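Flavodoxin (Fusobacterium nucleatum, PDB 6OHK) binds flavin mononucleotide non-covalently and probably serves as a low-potential electron donor to a number of redox enzymes. Local coordinates at residues A[122-127]-A[138-143]; A[4-9]-A[33-38]; A[74-79]-A[111-116]; A[10-15]-A[63-68]. The protein carries 1 engineered substitution. All blocks are in the same frame, centred on the assembly; numbering follows the deposited sequence.

Contact 1: A[122-127]-A[138-143]; sequences TSTDGY and GKFIGL
The Phe140 ring lies under the methyl of Thr124 and turns its edge to Tyr127. Thr124 CG2 sits almost on the ring normal, 3.7 Å from the centroid of Phe140, a CH-pi contact over the face. Phe140 CE2 points at the Tyr127 ring, 3.6 Å from Tyr127 CD2, in a T-shaped (edge-to-face) pair with planes at 85°. Thr122 and Phe140 form a single antiparallel bridge, bonded in both directions: Thr122 N to Phe140 O at 3.0 Å and Phe140 N to Thr122 O at 2.9 Å. Thr122 OG1 stands between the backbone N and the carbonyl carbon (chi1 61°), from where it donates to Gly142 O at 2.7 Å. A water links Thr124 N to Gly138 O, and a type II turn from Thr124 to Tyr127 brings the Tyr127 ring round so that its face meets the Phe140 edge. Tyr127 OH bonds to Ala144 O. Loop 122-127 is thus fastened to strand 139-145, with Trp161 and Arg157 of helix 154-166 against Thr122 and Tyr127, and Ile135 of strand 135-136 against Phe140.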
loop_
_atom_site.group_PDB
_atom_site.type_symbol
_atom_site.label_atom_id
_atom_site.label_comp_id
_atom_site.label_asym_id
_atom_site.label_seq_id
_atom_site.Cartn_x
_atom_site.Cartn_y
_atom_site.Cartn_z
ATOM N N THR A 122 4.791 5.050 8.728
ATOM C CA THR A 122 6.060 5.682 8.406
ATOM C C THR A 122 6.097 7.118 8.917
ATOM O O THR A 122 5.071 7.772 9.106
ATOM C CB THR A 122 6.370 5.654 6.901
ATOM O OG1 THR A 122 5.363 6.368 6.159
ATOM C CG2 THR A 122 6.489 4.207 6.386
ATOM N N SER A 123 7.318 7.584 9.140
ATOM C CA SER A 123 7.525 8.953 9.578
ATOM C C SER A 123 7.206 9.945 8.471
ATOM O O SER A 123 7.521 9.719 7.300
ATOM C CB SER A 123 8.990 9.101 9.955
ATOM O OG SER A 123 9.282 10.456 10.259
ATOM N N THR A 124 6.644 11.088 8.860
ATOM C CA THR A 124 6.456 12.200 7.931
ATOM C C THR A 124 7.724 13.034 7.704
ATOM O O THR A 124 7.690 13.972 6.907
ATOM C CB THR A 124 5.318 13.124 8.390
ATOM O OG1 THR A 124 5.676 13.751 9.634
ATOM C CG2 THR A 124 4.021 12.362 8.585
ATOM N N ASP A 125 8.839 12.703 8.331
ATOM C CA ASP A 125 10.062 13.469 8.126
ATOM C C ASP A 125 10.492 13.412 6.664
ATOM O O ASP A 125 10.512 12.348 6.044
ATOM C CB ASP A 125 11.197 12.897 8.985
ATOM C CG ASP A 125 11.016 13.139 10.473
ATOM O OD1 ASP A 125 10.066 13.839 10.868
ATOM O OD2 ASP A 125 11.853 12.607 11.241
ATOM N N GLY A 126 10.867 14.566 6.119
ATOM C CA GLY A 126 11.353 14.668 4.759
ATOM C C GLY A 126 10.269 14.791 3.729
ATOM O O GLY A 126 10.572 14.774 2.534
ATOM N N TYR A 127 9.018 14.890 4.146
ATOM C CA TYR A 127 7.896 15.120 3.254
ATOM C C TYR A 127 7.344 16.514 3.483
ATOM O O TYR A 127 7.433 17.066 4.584
ATOM C CB TYR A 127 6.785 14.121 3.521
ATOM C CG TYR A 127 7.102 12.705 3.181
ATOM C CD1 TYR A 127 6.855 12.206 1.912
ATOM C CD2 TYR A 127 7.620 11.840 4.133
ATOM C CE1 TYR A 127 7.099 10.879 1.618
ATOM C CE2 TYR A 127 7.866 10.523 3.844
ATOM C CZ TYR A 127 7.611 10.039 2.599
ATOM O OH TYR A 127 7.869 8.705 2.382
ATOM N N GLY A 138 0.182 10.218 14.504
ATOM C CA GLY A 138 1.326 11.025 14.148
ATOM C C GLY A 138 2.183 10.521 13.013
ATOM O O GLY A 138 3.222 11.127 12.729
ATOM N N LYS A 139 1.779 9.436 12.336
ATOM C CA LYS A 139 2.568 8.833 11.269
ATOM C C LYS A 139 1.700 8.654 10.034
ATOM O O LYS A 139 0.482 8.569 10.134
ATOM C CB LYS A 139 3.102 7.476 11.700
ATOM C CG LYS A 139 4.202 7.599 12.779
ATOM C CD LYS A 139 4.909 6.276 13.018
ATOM C CE LYS A 139 6.044 6.440 14.003
ATOM N NZ LYS A 139 6.718 5.141 14.279
ATOM N N PHE A 140 2.340 8.571 8.870
ATOM C CA PHE A 140 1.606 8.109 7.702
ATOM C C PHE A 140 1.195 6.649 7.888
ATOM O O PHE A 140 1.961 5.842 8.417
ATOM C CB PHE A 140 2.485 8.222 6.463
ATOM C CG PHE A 140 2.672 9.613 5.932
ATOM C CD1 PHE A 140 1.634 10.544 5.878
ATOM C CD2 PHE A 140 3.915 9.969 5.405
ATOM C CE1 PHE A 140 1.839 11.818 5.339
ATOM C CE2 PHE A 140 4.111 11.240 4.860
ATOM C CZ PHE A 140 3.076 12.141 4.827
ATOM N N ILE A 141 -0.016 6.326 7.415
ATOM C CA ILE A 141 -0.606 5.009 7.598
ATOM C C ILE A 141 -0.032 3.945 6.661
ATOM O O ILE A 141 -0.512 2.797 6.681
ATOM C CB ILE A 141 -2.135 5.070 7.488
ATOM C CG1 ILE A 141 -2.595 5.551 6.095
ATOM C CG2 ILE A 141 -2.692 5.935 8.621
ATOM C CD1 ILE A 141 -4.041 5.777 5.942
ATOM N N GLY A 142 0.989 4.273 5.888
ATOM C CA GLY A 142 1.659 3.312 5.036
ATOM C C GLY A 142 2.907 3.935 4.474
ATOM O O GLY A 142 3.340 5.015 4.902
ATOM N N LEU A 143 3.455 3.282 3.472
ATOM C CA LEU A 143 4.615 3.789 2.770
ATOM C C LEU A 143 4.176 4.792 1.722
ATOM O O LEU A 143 3.321 4.474 0.884
ATOM C CB LEU A 143 5.328 2.625 2.105
ATOM C CG LEU A 143 6.614 2.936 1.386
ATOM C CD1 LEU A 143 7.650 3.511 2.347
ATOM C CD2 LEU A 143 7.117 1.735 0.679
HETATM O O HOH W 1 5.852 11.154 11.707
#

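Contact 2: A[4-9]-A[33-38]; sequences MKTIGI and DFKTFN
Strands 7-9 and 34-38 run parallel, their axes 4.7 Å apart at closest approach and inclined by 19°. Four backbone bonds alternate between them in the regular parallel pattern: Ile7 N to Asp33 O at 3.0 Å, Lys35 N to Ile7 O at 2.9 Å, Ile9 N to Lys35 O at 2.8 Å and Phe37 N to Ile9 O at 2.8 Å. Ile7 thereby bonds to the residues flanking Phe34, and Ile9 to those flanking Thr36. Ahead of the strand, one water joins Met4 O to Asp33 N and another joins Lys5 O to Asp33 O. The two strands and helix 17-28 make a beta-alpha-beta unit, the opening unit of the flavodoxin-like fold. Ile7, Ile9, Phe34 and Thr36 share one face of the sheet; Ile9, Phe34 and Thr36 meet that helix, Thr36 OG1 being hydrogen-bonded to Glu26, while Ile7 packs on Phe169. Ile9 CD1 lies between two side chains of the neighbouring strand, 4.0 Å from Phe34 CD1 and 3.7 Å from Thr36 OG1. Phe34 takes chi1 65°, with CG between the backbone N and the carbonyl carbon, and its ring leads away from strand 7-9 after CB has passed the Ile7 carbonyl. At the start of the pairing, Thr6 CG2 packs against Phe34 CA and lies 4.2 Å from Lys35 CG. Gly8 brings no side chain to the other face, where the Phe37 ring stacks on Phe10.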
loop_
_atom_site.group_PDB
_atom_site.type_symbol
_atom_site.label_atom_id
_atom_site.label_comp_id
_atom_site.label_asym_id
_atom_site.label_seq_id
_atom_site.Cartn_x
_atom_site.Cartn_y
_atom_site.Cartn_z
ATOM N N MET A 4 7.602 -17.618 6.149
ATOM C CA MET A 4 6.412 -16.775 6.170
ATOM C C MET A 4 5.343 -17.330 5.243
ATOM O O MET A 4 5.645 -17.902 4.195
ATOM C CB MET A 4 6.757 -15.394 5.645
ATOM C CG MET A 4 7.418 -14.485 6.616
ATOM S SD MET A 4 7.581 -12.809 5.949
ATOM C CE MET A 4 8.515 -13.117 4.494
ATOM N N LYS A 5 4.074 -17.108 5.597
ATOM C CA LYS A 5 3.000 -17.401 4.663
ATOM C C LYS A 5 3.138 -16.507 3.437
ATOM O O LYS A 5 3.721 -15.419 3.495
ATOM C CB LYS A 5 1.639 -17.206 5.320
ATOM C CG LYS A 5 1.413 -18.251 6.384
ATOM C CD LYS A 5 0.095 -18.109 7.103
ATOM C CE LYS A 5 -0.166 -19.335 7.984
ATOM N NZ LYS A 5 -1.330 -19.143 8.896
ATOM N N THR A 6 2.609 -16.976 2.323
ATOM C CA THR A 6 2.724 -16.242 1.077
ATOM C C THR A 6 2.139 -14.842 1.217
ATOM O O THR A 6 1.064 -14.652 1.805
ATOM C CB THR A 6 1.998 -17.004 -0.024
ATOM O OG1 THR A 6 2.592 -18.310 -0.105
ATOM C CG2 THR A 6 2.112 -16.323 -1.365
ATOM N N ILE A 7 2.850 -13.883 0.650
ATOM C CA ILE A 7 2.429 -12.488 0.629
ATOM C C ILE A 7 1.679 -12.221 -0.667
ATOM O O ILE A 7 2.198 -12.456 -1.756
ATOM C CB ILE A 7 3.655 -11.584 0.741
ATOM C CG1 ILE A 7 4.397 -11.825 2.060
ATOM C CG2 ILE A 7 3.241 -10.124 0.623
ATOM C CD1 ILE A 7 5.852 -11.384 2.041
ATOM N N GLY A 8 0.463 -11.728 -0.545
ATOM C CA GLY A 8 -0.292 -11.280 -1.710
ATOM C C GLY A 8 -0.079 -9.810 -1.971
ATOM O O GLY A 8 -0.351 -8.990 -1.090
ATOM N N ILE A 9 0.413 -9.476 -3.152
ATOM C CA ILE A 9 0.674 -8.100 -3.559
ATOM C C ILE A 9 -0.373 -7.706 -4.582
ATOM O O ILE A 9 -0.493 -8.360 -5.630
ATOM C CB ILE A 9 2.079 -7.973 -4.159
ATOM C CG1 ILE A 9 3.137 -8.527 -3.205
ATOM C CG2 ILE A 9 2.348 -6.529 -4.549
ATOM C CD1 ILE A 9 4.513 -8.609 -3.834
ATOM N N ASP A 33 8.009 -16.114 -0.426
ATOM C CA ASP A 33 6.923 -16.420 -1.341
ATOM C C ASP A 33 5.945 -15.254 -1.457
ATOM O O ASP A 33 5.504 -14.700 -0.453
ATOM C CB ASP A 33 6.168 -17.652 -0.879
ATOM C CG ASP A 33 6.973 -18.941 -1.042
ATOM O OD1 ASP A 33 7.913 -19.000 -1.857
ATOM O OD2 ASP A 33 6.640 -19.916 -0.344
ATOM N N PHE A 34 5.615 -14.904 -2.686
ATOM C CA PHE A 34 4.636 -13.859 -2.962
ATOM C C PHE A 34 3.889 -14.208 -4.232
ATOM O O PHE A 34 4.353 -14.998 -5.064
ATOM C CB PHE A 34 5.263 -12.458 -3.040
ATOM C CG PHE A 34 6.216 -12.297 -4.179
ATOM C CD1 PHE A 34 5.750 -12.023 -5.454
ATOM C CD2 PHE A 34 7.574 -12.457 -3.987
ATOM C CE1 PHE A 34 6.619 -11.927 -6.512
ATOM C CE2 PHE A 34 8.427 -12.341 -5.055
ATOM C CZ PHE A 34 7.939 -12.091 -6.303
ATOM N N LYS A 35 2.722 -13.591 -4.397
ATOM C CA LYS A 35 1.932 -13.678 -5.619
ATOM C C LYS A 35 1.393 -12.284 -5.888
ATOM O O LYS A 35 0.919 -11.624 -4.944
ATOM C CB LYS A 35 0.754 -14.624 -5.442
ATOM C CG LYS A 35 1.040 -16.097 -5.408
ATOM C CD LYS A 35 -0.093 -16.808 -6.213
ATOM C CE LYS A 35 -0.057 -16.475 -7.729
ATOM N NZ LYS A 35 -1.406 -16.509 -8.441
ATOM N N THR A 36 1.451 -11.830 -7.127
ATOM C CA THR A 36 1.133 -10.451 -7.480
ATOM C C THR A 36 -0.065 -10.403 -8.398
ATOM O O THR A 36 -0.184 -11.228 -9.323
ATOM C CB THR A 36 2.339 -9.795 -8.135
ATOM O OG1 THR A 36 3.416 -9.870 -7.184
ATOM C CG2 THR A 36 2.080 -8.361 -8.522
ATOM N N PHE A 37 -0.928 -9.422 -8.185
ATOM C CA PHE A 37 -2.190 -9.282 -8.883
ATOM C C PHE A 37 -2.441 -7.827 -9.205
ATOM O O PHE A 37 -2.165 -6.946 -8.378
ATOM C CB PHE A 37 -3.351 -9.722 -7.978
ATOM C CG PHE A 37 -3.238 -11.127 -7.464
ATOM C CD1 PHE A 37 -2.497 -11.394 -6.330
ATOM C CD2 PHE A 37 -3.873 -12.178 -8.102
ATOM C CE1 PHE A 37 -2.370 -12.681 -5.827
ATOM C CE2 PHE A 37 -3.777 -13.449 -7.597
ATOM C CZ PHE A 37 -3.028 -13.706 -6.442
ATOM N N ASN A 38 -2.952 -7.563 -10.402
ATOM C CA ASN A 38 -3.410 -6.246 -10.813
ATOM C C ASN A 38 -4.906 -6.201 -10.612
ATOM O O ASN A 38 -5.635 -6.999 -11.215
ATOM C CB ASN A 38 -3.041 -6.017 -12.282
ATOM C CG ASN A 38 -3.352 -4.620 -12.771
ATOM O OD1 ASN A 38 -4.296 -3.986 -12.374
ATOM N ND2 ASN A 38 -2.525 -4.151 -13.712
HETATM O O HOH W 2 7.990 -17.149 2.328
HETATM O O HOH W 3 6.279 -15.039 2.226
#

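Contact 3: A[74-79]-A[111-116]; sequences KLEEID and VVKKGG
Lys113, in the last turn of helix 103-113, stretches its extended side chain to the carboxylate of Glu76 and forms a salt bridge, Lys113 NZ to Glu76 OE2 at 2.7 Å. The ammonium comes from the syn side, 18° out of the carboxylate plane. Lys114, the next residue, behaves differently: bends at chi2, chi3 and chi4 curl its chain against Glu76, with Lys114 CD 4.1 Å from Glu76 CG. Its ammonium gives two hydrogen bonds to main-chain carbonyls, Lys114 NZ to Glu76 O and to Ile78 O, each 2.8 Å. The latter oxygen is approached from well above its carbonyl plane, 64° out. Gly115, with positive phi, is the C-prime residue of a Schellman motif: Gly116 N bonds to Val111 O at 2.9 Å and Gly115 N to Val112 O. The two lysines thus clasp the end of helix 72-77 by different means, one through a carboxylate at the surface, the other through the carbonyls of Glu76 and Ile78 where the helix runs out and its dipole would favour a positive charge.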
loop_
_atom_site.group_PDB
_atom_site.type_symbol
_atom_site.label_atom_id
_atom_site.label_comp_id
_atom_site.label_asym_id
_atom_site.label_seq_id
_atom_site.Cartn_x
_atom_site.Cartn_y
_atom_site.Cartn_z
ATOM N N LYS A 74 -16.662 -4.731 -2.868
ATOM C CA LYS A 74 -16.211 -6.115 -2.821
ATOM C C LYS A 74 -15.133 -6.299 -1.772
ATOM O O LYS A 74 -15.098 -7.322 -1.078
ATOM C CB LYS A 74 -15.691 -6.537 -4.187
ATOM C CG LYS A 74 -16.823 -6.699 -5.191
ATOM C CD LYS A 74 -16.360 -7.176 -6.557
ATOM C CE LYS A 74 -17.537 -7.304 -7.524
ATOM N NZ LYS A 74 -18.349 -6.051 -7.612
ATOM N N LEU A 75 -14.234 -5.326 -1.636
ATOM C CA LEU A 75 -13.174 -5.402 -0.642
ATOM C C LEU A 75 -13.762 -5.449 0.756
ATOM O O LEU A 75 -13.316 -6.233 1.600
ATOM C CB LEU A 75 -12.232 -4.200 -0.831
ATOM C CG LEU A 75 -10.926 -4.227 -0.051
ATOM C CD1 LEU A 75 -9.998 -5.282 -0.680
ATOM C CD2 LEU A 75 -10.290 -2.850 -0.102
ATOM N N GLU A 76 -14.804 -4.656 1.011
ATOM C CA GLU A 76 -15.411 -4.604 2.321
ATOM C C GLU A 76 -16.214 -5.849 2.654
ATOM O O GLU A 76 -16.514 -6.061 3.835
ATOM C CB GLU A 76 -16.254 -3.333 2.456
ATOM C CG GLU A 76 -16.752 -3.107 3.874
ATOM C CD GLU A 76 -17.347 -1.724 4.079
ATOM O OE1 GLU A 76 -17.191 -0.848 3.192
ATOM O OE2 GLU A 76 -17.969 -1.520 5.145
ATOM N N GLU A 77 -16.508 -6.703 1.678
ATOM C CA GLU A 77 -17.138 -7.988 1.956
ATOM C C GLU A 77 -16.174 -8.991 2.556
ATOM O O GLU A 77 -16.615 -9.958 3.183
ATOM C CB GLU A 77 -17.722 -8.584 0.675
ATOM C CG GLU A 77 -18.955 -7.836 0.174
ATOM C CD GLU A 77 -19.529 -8.388 -1.126
ATOM O OE1 GLU A 77 -19.141 -9.502 -1.546
ATOM O OE2 GLU A 77 -20.377 -7.688 -1.730
ATOM N N ILE A 78 -14.870 -8.781 2.399
ATOM C CA ILE A 78 -13.867 -9.713 2.885
ATOM C C ILE A 78 -13.695 -9.548 4.385
ATOM O O ILE A 78 -13.679 -8.430 4.907
ATOM C CB ILE A 78 -12.546 -9.445 2.142
ATOM C CG1 ILE A 78 -12.732 -9.720 0.654
ATOM C CG2 ILE A 78 -11.383 -10.271 2.729
ATOM C CD1 ILE A 78 -11.528 -9.363 -0.209
ATOM N N ASP A 79 -13.535 -10.669 5.078
ATOM C CA ASP A 79 -13.213 -10.657 6.494
ATOM C C ASP A 79 -11.699 -10.558 6.621
ATOM O O ASP A 79 -10.981 -11.476 6.219
ATOM C CB ASP A 79 -13.710 -11.944 7.148
ATOM C CG ASP A 79 -13.569 -11.924 8.635
ATOM O OD1 ASP A 79 -13.050 -10.951 9.194
ATOM O OD2 ASP A 79 -14.002 -12.916 9.284
ATOM N N VAL A 111 -9.764 -2.174 5.725
ATOM C CA VAL A 111 -9.019 -3.218 6.408
ATOM C C VAL A 111 -9.308 -3.171 7.895
ATOM O O VAL A 111 -9.570 -4.197 8.528
ATOM C CB VAL A 111 -7.509 -3.071 6.115
ATOM C CG1 VAL A 111 -6.718 -4.028 6.971
ATOM C CG2 VAL A 111 -7.248 -3.314 4.656
ATOM N N VAL A 112 -9.263 -1.978 8.481
ATOM C CA VAL A 112 -9.426 -1.870 9.927
ATOM C C VAL A 112 -10.864 -2.200 10.324
ATOM O O VAL A 112 -11.103 -2.929 11.301
ATOM C CB VAL A 112 -8.968 -0.491 10.434
ATOM C CG1 VAL A 112 -9.325 -0.296 11.891
ATOM C CG2 VAL A 112 -7.455 -0.345 10.238
ATOM N N LYS A 113 -11.835 -1.689 9.593
ATOM C CA LYS A 113 -13.237 -1.954 9.936
ATOM C C LYS A 113 -13.562 -3.432 9.853
ATOM O O LYS A 113 -14.426 -3.916 10.612
ATOM C CB LYS A 113 -14.147 -1.156 9.000
ATOM C CG LYS A 113 -15.634 -1.463 9.050
ATOM C CD LYS A 113 -16.375 -0.615 8.009
ATOM C CE LYS A 113 -17.875 -0.834 8.068
ATOM N NZ LYS A 113 -18.597 0.148 7.199
ATOM N N LYS A 114 -12.926 -4.161 8.937
ATOM C CA LYS A 114 -13.183 -5.576 8.741
ATOM C C LYS A 114 -12.233 -6.475 9.509
ATOM O O LYS A 114 -12.161 -7.674 9.231
ATOM C CB LYS A 114 -13.179 -5.912 7.257
ATOM C CG LYS A 114 -14.279 -5.203 6.465
ATOM C CD LYS A 114 -15.698 -5.367 7.078
ATOM C CE LYS A 114 -16.107 -6.817 7.301
ATOM N NZ LYS A 114 -16.148 -7.629 6.073
ATOM N N GLY A 115 -11.535 -5.949 10.493
ATOM C CA GLY A 115 -10.852 -6.748 11.488
ATOM C C GLY A 115 -9.370 -6.953 11.280
ATOM O O GLY A 115 -8.750 -7.678 12.068
ATOM N N GLY A 116 -8.790 -6.369 10.234
ATOM C CA GLY A 116 -7.384 -6.569 9.944
ATOM C C GLY A 116 -6.499 -5.632 10.716
ATOM O O GLY A 116 -6.950 -4.683 11.366
#

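Contact 4: A[10-15]-A[63-68]; sequences FYATLT and EAHAAW. With FMN (flavin mononucleotide), chain B.
This is a packing contact between the end of strand 7-11 with its phosphate-binding loop and the start of helix 66-69, close beside the flavin phosphate. Ala12 CB lies over one face of the His65 imidazole, 3.8 Å from its centroid, in a CH-pi contact. His65 CG stands anti to the backbone N (chi1 -177°), which extends the ring toward Ala12. His65 is the N-cap of the helix: its ND1 accepts from Ala67 N at 2.9 Å through a nearly straight bond (N-H...N 168°), tilted slightly from the ring plane. That bond fixes the ring's rotation and sets His65 NE2 near the loop, 3.0 Å from Thr13 O. Ala12 CB also touches Trp68 CD1 at 3.8 Å, while the far rim of the indole meets Phe10, with Trp68 CH2 3.8 Å from Phe10 CB. On the ligand side, Thr13 OG1 bonds to FMN O1P at 2.7 Å, Leu14 N and Thr15 N both donate to FMN O2P, and Thr15 OG1 holds FMN O3P at 2.6 Å. Trp68 NE1 is hydrogen-bonded to Val55 O of strand 51-59, which pairs with strand 7-11, and its indole touches Leu107 of helix 103-113; Thr13 and Tyr11 pack on helix 17-28.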
loop_
_atom_site.group_PDB
_atom_site.type_symbol
_atom_site.label_atom_id
_atom_site.label_comp_id
_atom_site.label_asym_id
_atom_site.label_seq_id
_atom_site.Cartn_x
_atom_site.Cartn_y
_atom_site.Cartn_z
ATOM N N PHE A 10 -1.134 -6.670 -4.293
ATOM C CA PHE A 10 -2.231 -6.219 -5.148
ATOM C C PHE A 10 -1.996 -4.761 -5.503
ATOM O O PHE A 10 -1.758 -3.955 -4.607
ATOM C CB PHE A 10 -3.548 -6.350 -4.404
ATOM C CG PHE A 10 -3.942 -7.795 -4.172
ATOM C CD1 PHE A 10 -3.394 -8.549 -3.124
ATOM C CD2 PHE A 10 -4.816 -8.424 -5.035
ATOM C CE1 PHE A 10 -3.709 -9.872 -2.981
ATOM C CE2 PHE A 10 -5.138 -9.763 -4.880
ATOM C CZ PHE A 10 -4.585 -10.469 -3.866
ATOM N N TYR A 11 -2.016 -4.437 -6.795
ATOM C CA TYR A 11 -1.715 -3.077 -7.233
ATOM C C TYR A 11 -2.659 -2.664 -8.346
ATOM O O TYR A 11 -3.315 -3.494 -8.973
ATOM C CB TYR A 11 -0.246 -2.941 -7.679
ATOM C CG TYR A 11 0.013 -3.556 -9.010
ATOM C CD1 TYR A 11 0.241 -4.916 -9.140
ATOM C CD2 TYR A 11 0.003 -2.781 -10.173
ATOM C CE1 TYR A 11 0.439 -5.492 -10.384
ATOM C CE2 TYR A 11 0.197 -3.362 -11.422
ATOM C CZ TYR A 11 0.414 -4.716 -11.507
ATOM O OH TYR A 11 0.600 -5.242 -12.813
ATOM N N ALA A 12 -2.637 -1.366 -8.646
ATOM C CA ALA A 12 -3.235 -0.817 -9.845
ATOM C C ALA A 12 -2.286 0.225 -10.389
ATOM O O ALA A 12 -1.468 0.768 -9.661
ATOM C CB ALA A 12 -4.585 -0.175 -9.535
ATOM N N THR A 13 -2.440 0.544 -11.671
ATOM C CA THR A 13 -1.600 1.571 -12.303
ATOM C C THR A 13 -2.349 2.215 -13.450
ATOM O O THR A 13 -3.102 1.533 -14.146
ATOM C CB THR A 13 -0.274 0.980 -12.803
ATOM O OG1 THR A 13 0.596 2.024 -13.245
ATOM C CG2 THR A 13 -0.480 0.021 -13.957
ATOM N N LEU A 14 -2.171 3.529 -13.636
ATOM C CA LEU A 14 -2.634 4.169 -14.869
ATOM C C LEU A 14 -1.505 4.299 -15.879
ATOM O O LEU A 14 -1.637 3.827 -17.017
ATOM C CB LEU A 14 -3.240 5.534 -14.579
ATOM C CG LEU A 14 -3.768 6.271 -15.814
ATOM C CD1 LEU A 14 -4.951 5.557 -16.453
ATOM C CD2 LEU A 14 -4.108 7.716 -15.450
ATOM N N THR A 15 -0.403 4.931 -15.494
ATOM C CA THR A 15 0.678 5.197 -16.427
ATOM C C THR A 15 1.941 4.392 -16.206
ATOM O O THR A 15 2.948 4.653 -16.892
ATOM C CB THR A 15 0.963 6.698 -16.516
ATOM O OG1 THR A 15 1.123 7.289 -15.222
ATOM C CG2 THR A 15 -0.156 7.431 -17.235
ATOM N N GLU A 63 -8.150 10.098 -4.217
ATOM C CA GLU A 63 -8.716 8.766 -4.374
ATOM C C GLU A 63 -7.635 7.770 -4.757
ATOM O O GLU A 63 -6.561 8.129 -5.238
ATOM C CB GLU A 63 -9.804 8.746 -5.450
ATOM C CG GLU A 63 -11.028 9.552 -5.070
ATOM C CD GLU A 63 -12.148 9.439 -6.095
ATOM O OE1 GLU A 63 -11.988 8.761 -7.123
ATOM O OE2 GLU A 63 -13.208 10.071 -5.875
ATOM N N ALA A 64 -7.944 6.493 -4.557
ATOM C CA ALA A 64 -7.128 5.430 -5.134
ATOM C C ALA A 64 -7.397 5.354 -6.636
ATOM O O ALA A 64 -8.297 6.010 -7.169
ATOM C CB ALA A 64 -7.461 4.108 -4.446
ATOM N N HIS A 65 -6.631 4.537 -7.336
ATOM C CA HIS A 65 -6.903 4.272 -8.740
ATOM C C HIS A 65 -8.319 3.727 -8.889
ATOM O O HIS A 65 -8.832 3.053 -8.001
ATOM C CB HIS A 65 -5.875 3.249 -9.205
ATOM C CG HIS A 65 -5.941 2.900 -10.664
ATOM N ND1 HIS A 65 -6.875 2.045 -11.194
ATOM C CD2 HIS A 65 -5.125 3.259 -11.679
ATOM C CE1 HIS A 65 -6.655 1.912 -12.486
ATOM N NE2 HIS A 65 -5.597 2.641 -12.804
ATOM N N ALA A 66 -8.932 3.995 -10.044
ATOM C CA ALA A 66 -10.305 3.569 -10.294
ATOM C C ALA A 66 -10.504 2.082 -10.086
ATOM O O ALA A 66 -11.593 1.667 -9.677
ATOM C CB ALA A 66 -10.735 3.947 -11.713
ATOM N N ALA A 67 -9.516 1.248 -10.427
ATOM C CA ALA A 67 -9.717 -0.188 -10.248
ATOM C C ALA A 67 -9.848 -0.558 -8.784
ATOM O O ALA A 67 -10.566 -1.498 -8.456
ATOM C CB ALA A 67 -8.590 -0.969 -10.897
ATOM N N TRP A 68 -9.188 0.160 -7.878
ATOM C CA TRP A 68 -9.460 -0.008 -6.459
ATOM C C TRP A 68 -10.820 0.589 -6.100
ATOM O O TRP A 68 -11.625 -0.073 -5.425
ATOM C CB TRP A 68 -8.366 0.651 -5.611
ATOM C CG TRP A 68 -7.111 -0.109 -5.455
ATOM C CD1 TRP A 68 -5.887 0.225 -5.954
ATOM C CD2 TRP A 68 -6.949 -1.326 -4.744
ATOM N NE1 TRP A 68 -4.957 -0.723 -5.561
ATOM C CE2 TRP A 68 -5.590 -1.682 -4.820
ATOM C CE3 TRP A 68 -7.822 -2.149 -4.037
ATOM C CZ2 TRP A 68 -5.092 -2.798 -4.182
ATOM C CZ3 TRP A 68 -7.333 -3.260 -3.412
ATOM C CH2 TRP A 68 -5.978 -3.588 -3.507
HETATM N N1 FMN B . -0.796 12.357 -6.461
HETATM C C2 FMN B . -1.202 12.571 -5.135
HETATM O O2 FMN B . -0.459 12.398 -4.226
HETATM N N3 FMN B . -2.542 13.044 -4.916
HETATM C C4 FMN B . -3.459 13.304 -5.898
HETATM O O4 FMN B . -4.564 13.690 -5.577
HETATM C C4A FMN B . -3.017 13.099 -7.233
HETATM N N5 FMN B . -3.901 13.358 -8.278
HETATM C C5A FMN B . -3.371 13.197 -9.589
HETATM C C6 FMN B . -4.179 13.573 -10.678
HETATM C C7 FMN B . -3.713 13.416 -11.967
HETATM C C7M FMN B . -4.727 13.788 -13.062
HETATM C C8 FMN B . -2.414 12.986 -12.194
HETATM C C8M FMN B . -1.959 12.792 -13.625
HETATM C C9 FMN B . -1.610 12.619 -11.117
HETATM C C9A FMN B . -2.078 12.754 -9.834
HETATM N N10 FMN B . -1.225 12.368 -8.723
HETATM C C10 FMN B . -1.705 12.608 -7.453
HETATM C "C1'" FMN B . 0.128 11.865 -8.951
HETATM C "C2'" FMN B . 0.113 10.361 -9.357
HETATM O "O2'" FMN B . -0.489 9.544 -8.369
HETATM C "C3'" FMN B . 1.567 9.884 -9.529
HETATM O "O3'" FMN B . 2.088 10.537 -10.669
HETATM C "C4'" FMN B . 1.781 8.376 -9.645
HETATM O "O4'" FMN B . 3.182 8.126 -9.644
HETATM C "C5'" FMN B . 1.157 7.776 -10.899
HETATM O "O5'" FMN B . 1.260 6.366 -10.798
HETATM P P FMN B . 0.924 5.435 -12.066
HETATM O O1P FMN B . 1.181 4.039 -11.546
HETATM O O2P FMN B . -0.484 5.636 -12.510
HETATM O O3P FMN B . 1.905 5.825 -13.179
#

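In the fold
Contacts 2 and 4 share strand 7-11 and touch where Tyr11 pairs with Phe37: contact 2 joins its first part to strand 34-38, and contact 4 carries it on to the flavin phosphate. Their segments alternate along the chain, and their centres are about 18 Å apart. Contact 3 follows in sequence, tying the ends of helices 72-77 and 103-113 away from the annotated sites; its nearest atoms come within about 4 Å of contact 4. Contact 1 comes last and reaches the same sheet through strand 139-145, the centres of contacts 1 and 2 lying about 24 Å apart. Contacts 1 and 2 thus reach the sheet on opposite sides of the chain's centre, with the cofactor bound at contact 4.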